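Local structure of dehydrogenase (Chromobacterium violaceum, 3Q2I) at residues 126-131 / 319-324; 161-166 / 240-245; 148-153 / 281-286. The protein is an NAD-dependent dehydrogenase that probably oxidises UDP-N-acetylglucosaminuronic acid in the biosynthesis of 2,3-diacetamido-2,3-dideoxy-D-mannuronic acid. All blocks are in the same frame, centred on the assembly; numbering follows the deposited sequence. Where two conformers were deposited one is given.

In the fold
The three contacts are nested along the chain: interaction 2 lies within the loop closed by interaction 3, and both within that closed by interaction 1. Interaction 2 is the buried one, a pairing of two strands inside the large mixed sheet, with repeated backbone bonds and one end at the sugar nucleotide. Interaction 1, partly buried, ties the last strand of the Rossmann sheet to a loop before helix 325-344 by one backbone bond and a proline packed against H128 and F130; its centre lies about 30 Å from that of interaction 2. Interaction 3, nearer the surface with several exposed residues, relies instead on an arginine-aspartate salt bridge. Helix 139-149, which ends in it, follows strand 129-131 and precedes strand 156-164.

Interaction 1 (126-131 / 319-324); sequences KKHLFV and ATPETD
V131 N gives its hydrogen to T323 O over 3.0 Å in an almost straight bond (177° at the hydrogen), the one hydrogen bond that joins the two segments. One step back, L129 O faces the backbone of D324: it lies 3.1 Å from D324 CA, a bent CA-H...O contact, and also touches D324 CB. The bond and this contact flank F130 and D324, whose backbones form a single bridge. Beyond it the methyl of T323 comes against V131, with CG2 3.4 Å from V131 O and 4.1 Å from V131 CB. The first torsion of T323 (-64°) explains the approach, because it swings OG1 beside its own backbone N, where it makes a weak bond to E322 O, and sets CG2 anti to that N. Strand 129-131 is an outermost strand of the parallel Rossmann sheet, bordered by strand 101-104, and here its far side receives a loop from the C-terminal part of the chain, just ahead of helix 325-344. D324 is the N-cap of that helix: its OD2 accepts from E327 N, while its CB stays against the strand. At the other end of the contact, P321 packs its ring against two aromatic side chains. Its CG lies 3.8 Å from H128 ND1 and equally 3.8 Å from F130 CE1, and the proline crosses each side chain at about a right angle. F130 is backed by Y307, V311 and T314 of helix 304-315, and the carboxylate of E322, turned away from the strand, forms a salt bridge with R137.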
loop_
_atom_site.group_PDB
_atom_site.type_symbol
_atom_site.label_atom_id
_atom_site.label_comp_id
_atom_site.label_asym_id
_atom_site.label_seq_id
_atom_site.Cartn_x
_atom_site.Cartn_y
_atom_site.Cartn_z
ATOM N N LYS A 126 -39.380 -6.181 15.049
ATOM C CA LYS A 126 -39.996 -7.459 14.761
ATOM C C LYS A 126 -41.063 -7.279 13.694
ATOM O O LYS A 126 -42.174 -7.830 13.791
ATOM C CB LYS A 126 -40.564 -8.080 16.044
ATOM C CG LYS A 126 -39.556 -8.154 17.174
ATOM C CD LYS A 126 -40.126 -8.801 18.440
ATOM C CE LYS A 126 -39.057 -8.836 19.532
ATOM N NZ LYS A 126 -39.114 -7.695 20.519
ATOM N N LYS A 127 -40.671 -6.577 12.622
ATOM C CA LYS A 127 -41.540 -6.398 11.465
ATOM C C LYS A 127 -40.755 -6.761 10.228
ATOM O O LYS A 127 -39.515 -6.695 10.235
ATOM C CB LYS A 127 -41.992 -4.940 11.350
ATOM C CG LYS A 127 -42.810 -4.446 12.547
ATOM C CD LYS A 127 -44.203 -5.064 12.482
ATOM C CE LYS A 127 -44.955 -4.810 13.771
ATOM N NZ LYS A 127 -46.376 -5.121 13.448
ATOM N N HIS A 128 -41.462 -7.172 9.192
ATOM C CA HIS A 128 -40.834 -7.543 7.918
ATOM C C HIS A 128 -40.290 -6.336 7.181
ATOM O O HIS A 128 -40.847 -5.248 7.247
ATOM C CB HIS A 128 -41.826 -8.259 6.999
ATOM C CG HIS A 128 -42.264 -9.593 7.504
ATOM N ND1 HIS A 128 -41.481 -10.724 7.413
ATOM C CD2 HIS A 128 -43.456 -9.996 8.009
ATOM C CE1 HIS A 128 -42.155 -11.758 7.884
ATOM N NE2 HIS A 128 -43.357 -11.347 8.238
ATOM N N LEU A 129 -39.209 -6.577 6.450
ATOM C CA LEU A 129 -38.728 -5.642 5.430
ATOM C C LEU A 129 -38.635 -6.492 4.158
ATOM O O LEU A 129 -37.816 -7.413 4.038
ATOM C CB LEU A 129 -37.364 -5.077 5.879
ATOM C CG LEU A 129 -36.642 -4.260 4.795
ATOM C CD1 LEU A 129 -37.444 -3.055 4.354
ATOM C CD2 LEU A 129 -35.300 -3.814 5.379
ATOM N N PHE A 130 -39.509 -6.223 3.186
ATOM C CA PHE A 130 -39.474 -6.862 1.865
ATOM C C PHE A 130 -38.742 -5.926 0.917
ATOM O O PHE A 130 -38.906 -4.722 1.046
ATOM C CB PHE A 130 -40.920 -6.948 1.322
ATOM C CG PHE A 130 -41.869 -7.758 2.188
ATOM C CD1 PHE A 130 -41.990 -9.137 1.926
ATOM C CD2 PHE A 130 -42.645 -7.142 3.171
ATOM C CE1 PHE A 130 -42.920 -9.935 2.675
ATOM C CE2 PHE A 130 -43.591 -7.947 3.917
ATOM C CZ PHE A 130 -43.662 -9.313 3.667
ATOM N N VAL A 131 -37.933 -6.489 0.018
ATOM C CA VAL A 131 -37.238 -5.681 -1.001
ATOM C C VAL A 131 -37.727 -6.230 -2.310
ATOM O O VAL A 131 -37.712 -7.444 -2.551
ATOM C CB VAL A 131 -35.700 -5.842 -0.879
ATOM C CG1 VAL A 131 -35.019 -4.999 -1.993
ATOM C CG2 VAL A 131 -35.225 -5.442 0.518
ATOM N N ALA A 319 -46.632 -18.258 3.463
ATOM C CA ALA A 319 -45.269 -18.419 2.983
ATOM C C ALA A 319 -44.370 -17.476 3.756
ATOM O O ALA A 319 -44.817 -16.755 4.650
ATOM C CB ALA A 319 -45.195 -18.093 1.507
ATOM N N THR A 320 -43.108 -17.500 3.345
ATOM C CA THR A 320 -42.090 -16.587 3.871
ATOM C C THR A 320 -41.576 -15.690 2.741
ATOM O O THR A 320 -41.727 -16.016 1.568
ATOM C CB THR A 320 -40.911 -17.388 4.453
ATOM O OG1 THR A 320 -40.315 -18.200 3.438
ATOM C CG2 THR A 320 -41.338 -18.291 5.593
ATOM N N PRO A 321 -40.923 -14.559 3.089
ATOM C CA PRO A 321 -40.523 -13.635 2.028
ATOM C C PRO A 321 -39.555 -14.269 1.041
ATOM O O PRO A 321 -38.568 -14.889 1.441
ATOM C CB PRO A 321 -39.925 -12.439 2.799
ATOM C CG PRO A 321 -40.565 -12.502 4.166
ATOM C CD PRO A 321 -40.685 -14.001 4.430
ATOM N N GLU A 322 -39.780 -14.049 -0.246
ATOM C CA GLU A 322 -38.799 -14.499 -1.218
ATOM C C GLU A 322 -37.578 -13.601 -1.129
ATOM O O GLU A 322 -36.476 -14.043 -1.437
ATOM C CB GLU A 322 -39.335 -14.407 -2.646
ATOM C CG GLU A 322 -40.588 -15.249 -2.749
ATOM C CD GLU A 322 -40.608 -16.131 -3.965
ATOM O OE1 GLU A 322 -40.183 -15.682 -5.056
ATOM O OE2 GLU A 322 -41.078 -17.278 -3.812
ATOM N N THR A 323 -37.813 -12.340 -0.840
ATOM C CA THR A 323 -36.651 -11.432 -0.783
ATOM C C THR A 323 -36.831 -10.437 0.329
ATOM O O THR A 323 -37.493 -9.406 0.159
ATOM C CB THR A 323 -36.448 -10.689 -2.117
ATOM O OG1 THR A 323 -36.135 -11.638 -3.146
ATOM C CG2 THR A 323 -35.252 -9.745 -1.943
ATOM N N ASP A 324 -36.285 -10.728 1.507
ATOM C CA ASP A 324 -36.362 -9.786 2.615
ATOM C C ASP A 324 -35.150 -8.843 2.640
ATOM O O ASP A 324 -34.329 -8.937 1.733
ATOM C CB ASP A 324 -36.548 -10.486 3.947
ATOM C CG ASP A 324 -35.404 -11.429 4.328
ATOM O OD1 ASP A 324 -35.592 -12.199 5.311
ATOM O OD2 ASP A 324 -34.336 -11.444 3.690
#

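Interaction 2 (161-166 / 240-245); sequences VNVFWT and MNVTML. With HP7 ((2S,3S,4R,5R,6R)-5-acetamido-6-[[[(2R,3S,4R,5R)-5-(2,4-dioxopyrimidin-1-yl)-3,4-dihydroxy-oxolan-2-yl]methoxy-hydroxy-phosphoryl]oxy-hydroxy-phosphoryl]oxy-3,4-dihydroxy-oxane-2-carboxylic acid), chain C.
V163 is gripped through both of its peptide groups by the neighbouring strand, its N donating to N241 O and its O accepting from T243 N, each over 2.9 Å. The two strands form a parallel pair, 3° apart in direction, within a mixed sheet whose other neighbouring strands run antiparallel. The bonding is regular along 161-164 and 240-243. On one face V161, V163, M240 and V242 point toward helices 187-191 and 193-203, with V161 CB 3.8 Å from M240 CG. On the other face the amides of N162 and N241 lie side by side, nearly coplanar; N241 ND2 reaches N162 OD1 at 2.9 Å (174°), and N241 OD1 is taken by T227 and by S239 of the third subunit. Past W165 N, which still bonds to T243 O, the pattern lapses: W165 O approaches L245 N at too poor an angle for a hydrogen bond and is bonded to T246 OG1 instead. This end, though still buried, faces the bound sugar nucleotide. The bent M244 chain brings SD to 3.8 Å from W165 CB, V163 CG1 sits over the centre of the indole, and in the indole plane W165 CH2 meets HP7 O7' at 3.3 Å.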
loop_
_atom_site.group_PDB
_atom_site.type_symbol
_atom_site.label_atom_id
_atom_site.label_comp_id
_atom_site.label_asym_id
_atom_site.label_seq_id
_atom_site.Cartn_x
_atom_site.Cartn_y
_atom_site.Cartn_z
ATOM N N VAL A 161 -21.901 -11.425 -17.679
ATOM C CA VAL A 161 -23.183 -10.700 -17.746
ATOM C C VAL A 161 -22.977 -9.415 -18.572
ATOM O O VAL A 161 -22.071 -8.623 -18.280
ATOM C CB VAL A 161 -23.675 -10.341 -16.344
ATOM C CG1 VAL A 161 -24.941 -9.474 -16.380
ATOM C CG2 VAL A 161 -23.933 -11.614 -15.557
ATOM N N ASN A 162 -23.851 -9.105 -19.533
ATOM C CA ASN A 162 -23.775 -7.869 -20.307
ATOM C C ASN A 162 -25.100 -7.163 -20.213
ATOM O O ASN A 162 -26.156 -7.782 -20.356
ATOM C CB ASN A 162 -23.526 -8.092 -21.800
ATOM C CG ASN A 162 -22.170 -8.704 -22.071
ATOM O OD1 ASN A 162 -21.183 -8.395 -21.416
ATOM N ND2 ASN A 162 -22.096 -9.494 -23.133
ATOM N N VAL A 163 -25.063 -5.889 -19.922
ATOM C CA VAL A 163 -26.272 -5.021 -19.978
ATOM C C VAL A 163 -25.870 -3.852 -20.849
ATOM O O VAL A 163 -25.226 -2.895 -20.383
ATOM C CB VAL A 163 -26.745 -4.580 -18.595
ATOM C CG1 VAL A 163 -28.051 -3.711 -18.734
ATOM C CG2 VAL A 163 -27.057 -5.859 -17.757
ATOM N N PHE A 164 -26.288 -3.941 -22.119
ATOM C CA PHE A 164 -25.917 -2.914 -23.115
ATOM C C PHE A 164 -27.224 -2.198 -23.493
ATOM O O PHE A 164 -27.958 -2.666 -24.358
ATOM C CB PHE A 164 -25.274 -3.547 -24.340
ATOM C CG PHE A 164 -23.999 -4.345 -24.049
ATOM C CD1 PHE A 164 -23.148 -3.955 -23.004
ATOM C CD2 PHE A 164 -23.608 -5.405 -24.841
ATOM C CE1 PHE A 164 -21.963 -4.651 -22.749
ATOM C CE2 PHE A 164 -22.413 -6.094 -24.585
ATOM C CZ PHE A 164 -21.570 -5.670 -23.556
ATOM N N TRP A 165 -27.519 -1.135 -22.770
ATOM C CA TRP A 165 -28.803 -0.461 -22.853
ATOM C C TRP A 165 -28.630 1.008 -23.212
ATOM O O TRP A 165 -27.515 1.523 -23.426
ATOM C CB TRP A 165 -29.513 -0.593 -21.498
ATOM C CG TRP A 165 -30.159 -1.944 -21.245
ATOM C CD1 TRP A 165 -30.212 -3.070 -22.053
ATOM C CD2 TRP A 165 -30.895 -2.263 -20.069
ATOM N NE1 TRP A 165 -30.922 -4.066 -21.419
ATOM C CE2 TRP A 165 -31.328 -3.599 -20.189
ATOM C CE3 TRP A 165 -31.167 -1.562 -18.881
ATOM C CZ2 TRP A 165 -32.071 -4.231 -19.180
ATOM C CZ3 TRP A 165 -31.914 -2.186 -17.880
ATOM C CH2 TRP A 165 -32.358 -3.524 -18.039
ATOM N N THR A 166 -29.749 1.733 -23.255
ATOM C CA THR A 166 -29.682 3.102 -23.708
ATOM C C THR A 166 -30.503 4.018 -22.844
ATOM O O THR A 166 -31.696 3.759 -22.683
ATOM C CB THR A 166 -30.262 3.225 -25.143
ATOM O OG1 THR A 166 -29.611 2.285 -25.993
ATOM C CG2 THR A 166 -30.097 4.647 -25.628
ATOM N N MET A 240 -18.957 -8.573 -15.394
ATOM C CA MET A 240 -20.201 -7.919 -15.775
ATOM C C MET A 240 -19.894 -6.577 -16.409
ATOM O O MET A 240 -19.085 -5.806 -15.877
ATOM C CB MET A 240 -21.050 -7.686 -14.517
ATOM C CG MET A 240 -22.362 -7.059 -14.959
ATOM S SD MET A 240 -23.519 -7.011 -13.560
ATOM C CE MET A 240 -24.752 -5.922 -14.215
ATOM N N ASN A 241 -20.478 -6.351 -17.592
ATOM C CA ASN A 241 -20.182 -5.153 -18.392
ATOM C C ASN A 241 -21.493 -4.421 -18.571
ATOM O O ASN A 241 -22.529 -5.065 -18.878
ATOM C CB ASN A 241 -19.749 -5.577 -19.795
ATOM C CG ASN A 241 -18.542 -6.446 -19.771
ATOM O OD1 ASN A 241 -17.513 -6.073 -19.213
ATOM N ND2 ASN A 241 -18.654 -7.642 -20.335
ATOM N N VAL A 242 -21.518 -3.122 -18.302
ATOM C CA VAL A 242 -22.751 -2.367 -18.446
ATOM C C VAL A 242 -22.493 -1.040 -19.162
ATOM O O VAL A 242 -21.504 -0.351 -18.866
ATOM C CB VAL A 242 -23.418 -2.190 -17.075
ATOM C CG1 VAL A 242 -23.648 -3.558 -16.441
ATOM C CG2 VAL A 242 -22.546 -1.370 -16.105
ATOM N N THR A 243 -23.390 -0.619 -20.067
ATOM C CA THR A 243 -23.363 0.784 -20.453
ATOM C C THR A 243 -24.778 1.218 -20.747
ATOM O O THR A 243 -25.578 0.365 -21.135
ATOM C CB THR A 243 -22.480 1.099 -21.682
ATOM O OG1 THR A 243 -22.442 2.522 -21.914
ATOM C CG2 THR A 243 -22.921 0.253 -22.898
ATOM N N MET A 244 -25.072 2.481 -20.471
ATOM C CA MET A 244 -26.363 3.114 -20.857
ATOM C C MET A 244 -26.167 3.937 -22.129
ATOM O O MET A 244 -27.032 4.758 -22.481
ATOM C CB MET A 244 -26.914 3.971 -19.710
ATOM C CG MET A 244 -27.304 3.185 -18.477
ATOM S SD MET A 244 -28.471 1.837 -18.768
ATOM C CE MET A 244 -27.569 0.375 -18.267
ATOM N N LEU A 245 -25.056 3.743 -22.825
ATOM C CA LEU A 245 -24.734 4.637 -23.952
ATOM C C LEU A 245 -24.852 3.883 -25.270
ATOM O O LEU A 245 -24.260 4.318 -26.263
ATOM C CB LEU A 245 -23.273 5.126 -23.857
ATOM C CG LEU A 245 -22.975 5.864 -22.557
ATOM C CD1 LEU A 245 -21.530 6.357 -22.577
ATOM C CD2 LEU A 245 -23.984 6.986 -22.283
HETATM N N1 HP7 C . -34.910 3.896 -22.904
HETATM C C2 HP7 C . -34.342 4.370 -24.013
HETATM O O2 HP7 C . -34.151 5.609 -24.126
HETATM N N3 HP7 C . -34.004 3.563 -25.023
HETATM C C4 HP7 C . -34.219 2.243 -24.934
HETATM O O4 HP7 C . -33.936 1.542 -25.935
HETATM C C5 HP7 C . -34.801 1.708 -23.780
HETATM C C6 HP7 C . -35.151 2.585 -22.762
HETATM P PA HP7 C . -37.670 0.917 -19.735
HETATM P PB HP7 C . -37.974 -0.497 -17.318
HETATM O "O'P" HP7 C . -33.738 2.684 -16.197
HETATM O "O'Q" HP7 C . -35.006 3.412 -14.550
HETATM C "C1'" HP7 C . -35.543 -0.907 -16.424
HETATM O O1A HP7 C . -37.183 -0.166 -20.685
HETATM O O1B HP7 C . -37.908 -1.770 -18.128
HETATM C C1C HP7 C . -35.200 4.835 -21.812
HETATM C "C2'" HP7 C . -34.964 -1.826 -15.334
HETATM N "N2'" HP7 C . -35.782 -3.030 -15.184
HETATM O O2A HP7 C . -39.104 1.371 -19.707
HETATM O O2B HP7 C . -39.251 -0.003 -16.669
HETATM C C2C HP7 C . -36.583 5.466 -21.909
HETATM O O2C HP7 C . -36.388 6.826 -21.505
HETATM C "C3'" HP7 C . -34.887 -1.102 -13.997
HETATM O "O3'" HP7 C . -34.042 -1.917 -13.150
HETATM O O3A HP7 C . -37.255 0.622 -18.212
HETATM O O3B HP7 C . -36.911 -0.639 -16.087
HETATM C C3C HP7 C . -37.363 4.764 -20.810
HETATM O O3C HP7 C . -38.368 5.622 -20.269
HETATM C "C4'" HP7 C . -34.237 0.283 -14.148
HETATM O "O4'" HP7 C . -34.301 1.050 -12.951
HETATM C C4C HP7 C . -36.315 4.439 -19.750
HETATM O O4C HP7 C . -35.215 4.079 -20.598
HETATM C "C5'" HP7 C . -35.088 1.058 -15.175
HETATM O "O5'" HP7 C . -34.891 0.366 -16.405
HETATM C C5C HP7 C . -36.728 3.214 -18.963
HETATM O O5C HP7 C . -36.732 2.198 -19.958
HETATM C "C6'" HP7 C . -34.598 2.479 -15.307
HETATM C "C7'" HP7 C . -35.391 -4.293 -15.346
HETATM O "O7'" HP7 C . -34.232 -4.684 -15.545
HETATM C "C8'" HP7 C . -36.492 -5.323 -15.255
#

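Interaction 3 (148-153 / 281-286); sequences MQEKRF and EPHAMD
R152 crosses from the turn after helix 139-149 to the loop at 281-286, meeting its partners from CD outward. From CB the chain runs out extended through CG, with CG anti to the carbonyl carbon (chi1 -61°), until CD passes 3.9 Å from M285 CE. There it bends at its third torsion, and NE begins the planar group that H283 CB covers. This planar tip lies with one face against that carbon: CZ is 3.3 Å from H283 CB, which stands over the centre of the guanidinium. NH1 donates twice, to E281 O at 3.1 Å in the guanidinium plane and to D286 OD2 at 2.8 Å, where the acceptor lies tilted from that plane and offers its syn lone pair. NH2 completes an end-on salt bridge by reaching D286 OD1 at 2.7 Å, so each nitrogen holds one carboxylate oxygen. The contact thus joins the C-terminal end of helix 139-149, closed at K151 by a Schellman motif, to the loop that leaves strand 273-279, an outermost strand of the mixed sheet in this chain, and enters a 3-10 turn. Several bonds fix the groups that receive the arginine. D286 OD2 also accepts from H283 N, approached from above the carboxylate plane, and D286 OD1 is bonded to W277 NE1. The rotation of the H283 ring is set by M285 N, which donates to H283 ND1 at 2.8 Å in the ring plane, while M285 CE lies over one ring face, toward its rim. M285 CE also touches E150 CG at 3.8 Å; the modelled approach of the E150 carboxylate to the imidazole is doubtful. F279 makes a cation-pi contact with R152.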
loop_
_atom_site.group_PDB
_atom_site.type_symbol
_atom_site.label_atom_id
_atom_site.label_comp_id
_atom_site.label_asym_id
_atom_site.label_seq_id
_atom_site.Cartn_x
_atom_site.Cartn_y
_atom_site.Cartn_z
ATOM N N MET A 148 -29.173 -24.527 -11.412
ATOM C CA MET A 148 -28.175 -24.305 -10.371
ATOM C C MET A 148 -28.484 -25.168 -9.153
ATOM O O MET A 148 -27.613 -25.890 -8.680
ATOM C CB MET A 148 -28.149 -22.843 -9.923
ATOM C CG MET A 148 -27.278 -21.959 -10.774
ATOM S SD MET A 148 -25.661 -22.698 -11.101
ATOM C CE MET A 148 -25.269 -21.784 -12.557
ATOM N N GLN A 149 -29.710 -25.079 -8.639
ATOM C CA GLN A 149 -30.109 -25.904 -7.475
ATOM C C GLN A 149 -29.895 -27.407 -7.684
ATOM O O GLN A 149 -29.557 -28.130 -6.748
ATOM C CB GLN A 149 -31.572 -25.636 -7.093
ATOM C CG GLN A 149 -31.784 -24.264 -6.457
ATOM C CD GLN A 149 -33.233 -23.790 -6.488
ATOM O OE1 GLN A 149 -34.082 -24.368 -7.168
ATOM N NE2 GLN A 149 -33.527 -22.758 -5.720
ATOM N N GLU A 150 -30.101 -27.891 -8.901
ATOM C CA GLU A 150 -29.863 -29.299 -9.201
ATOM C C GLU A 150 -28.391 -29.650 -9.428
ATOM O O GLU A 150 -28.073 -30.808 -9.650
ATOM C CB GLU A 150 -30.685 -29.718 -10.420
ATOM C CG GLU A 150 -32.140 -29.345 -10.317
ATOM C CD GLU A 150 -32.960 -30.563 -9.974
ATOM O OE1 GLU A 150 -33.660 -31.067 -10.883
ATOM O OE2 GLU A 150 -32.827 -31.041 -8.821
ATOM N N LYS A 151 -27.504 -28.658 -9.398
ATOM C CA LYS A 151 -26.084 -28.852 -9.726
ATOM C C LYS A 151 -25.826 -29.356 -11.144
ATOM O O LYS A 151 -24.899 -30.124 -11.383
ATOM C CB LYS A 151 -25.409 -29.753 -8.687
ATOM C CG LYS A 151 -25.976 -29.526 -7.304
ATOM C CD LYS A 151 -25.152 -30.188 -6.209
ATOM C CE LYS A 151 -25.223 -29.355 -4.930
ATOM N NZ LYS A 151 -23.861 -29.188 -4.323
ATOM N N ARG A 152 -26.616 -28.905 -12.105
ATOM C CA ARG A 152 -26.461 -29.399 -13.463
ATOM C C ARG A 152 -25.129 -28.986 -14.100
ATOM O O ARG A 152 -24.651 -29.652 -15.013
ATOM C CB ARG A 152 -27.649 -28.964 -14.319
ATOM C CG ARG A 152 -28.986 -29.517 -13.803
ATOM C CD ARG A 152 -30.068 -29.228 -14.818
ATOM N NE ARG A 152 -29.874 -30.055 -16.016
ATOM C CZ ARG A 152 -30.536 -29.862 -17.152
ATOM N NH1 ARG A 152 -30.284 -30.641 -18.194
ATOM N NH2 ARG A 152 -31.365 -28.829 -17.280
ATOM N N PHE A 153 -24.521 -27.899 -13.620
ATOM C CA PHE A 153 -23.276 -27.448 -14.249
ATOM C C PHE A 153 -22.047 -28.170 -13.685
ATOM O O PHE A 153 -20.943 -28.083 -14.238
ATOM C CB PHE A 153 -23.072 -25.932 -14.045
ATOM C CG PHE A 153 -24.067 -25.073 -14.781
ATOM C CD1 PHE A 153 -23.784 -24.589 -16.056
ATOM C CD2 PHE A 153 -25.241 -24.667 -14.170
ATOM C CE1 PHE A 153 -24.664 -23.748 -16.715
ATOM C CE2 PHE A 153 -26.129 -23.854 -14.826
ATOM C CZ PHE A 153 -25.857 -23.384 -16.106
ATOM N N GLU A 281 -26.097 -34.264 -18.894
ATOM C CA GLU A 281 -27.298 -35.101 -18.825
ATOM C C GLU A 281 -28.636 -34.358 -18.856
ATOM O O GLU A 281 -28.824 -33.347 -18.174
ATOM C CB GLU A 281 -27.248 -36.033 -17.617
ATOM C CG GLU A 281 -26.331 -35.552 -16.521
ATOM C CD GLU A 281 -25.701 -36.716 -15.810
ATOM O OE1 GLU A 281 -24.467 -36.696 -15.591
ATOM O OE2 GLU A 281 -26.456 -37.664 -15.502
ATOM N N PRO A 282 -29.591 -34.875 -19.651
ATOM C CA PRO A 282 -30.884 -34.225 -19.842
ATOM C C PRO A 282 -31.633 -34.198 -18.521
ATOM O O PRO A 282 -31.230 -34.898 -17.595
ATOM C CB PRO A 282 -31.579 -35.147 -20.849
ATOM C CG PRO A 282 -30.969 -36.488 -20.574
ATOM C CD PRO A 282 -29.515 -36.155 -20.377
ATOM N N HIS A 283 -32.675 -33.377 -18.437
ATOM C CA HIS A 283 -33.467 -33.188 -17.228
ATOM C C HIS A 283 -34.897 -32.861 -17.654
ATOM O O HIS A 283 -35.108 -32.257 -18.701
ATOM C CB HIS A 283 -32.907 -32.017 -16.404
ATOM C CG HIS A 283 -33.553 -31.839 -15.062
ATOM N ND1 HIS A 283 -34.791 -31.252 -14.900
ATOM C CD2 HIS A 283 -33.112 -32.128 -13.814
ATOM C CE1 HIS A 283 -35.102 -31.224 -13.614
ATOM N NE2 HIS A 283 -34.091 -31.731 -12.932
ATOM N N ALA A 284 -35.874 -33.232 -16.829
ATOM C CA ALA A 284 -37.280 -32.889 -17.072
ATOM C C ALA A 284 -37.451 -31.417 -17.446
ATOM O O ALA A 284 -38.187 -31.079 -18.381
ATOM C CB ALA A 284 -38.124 -33.229 -15.838
ATOM N N MET A 285 -36.731 -30.542 -16.742
ATOM C CA MET A 285 -36.879 -29.102 -16.951
ATOM C C MET A 285 -36.513 -28.681 -18.374
ATOM O O MET A 285 -36.955 -27.636 -18.819
ATOM C CB MET A 285 -36.072 -28.299 -15.925
ATOM C CG MET A 285 -34.590 -28.248 -16.244
ATOM S SD MET A 285 -33.614 -27.194 -15.129
ATOM C CE MET A 285 -33.562 -28.147 -13.611
ATOM N N ASP A 286 -35.760 -29.495 -19.104
ATOM C CA ASP A 286 -35.370 -29.163 -20.478
ATOM C C ASP A 286 -36.488 -29.034 -21.519
ATOM O O ASP A 286 -36.288 -28.415 -22.572
ATOM C CB ASP A 286 -34.284 -30.108 -21.002
ATOM C CG ASP A 286 -33.010 -30.046 -20.183
ATOM O OD1 ASP A 286 -32.698 -28.959 -19.634
ATOM O OD2 ASP A 286 -32.332 -31.098 -20.097
#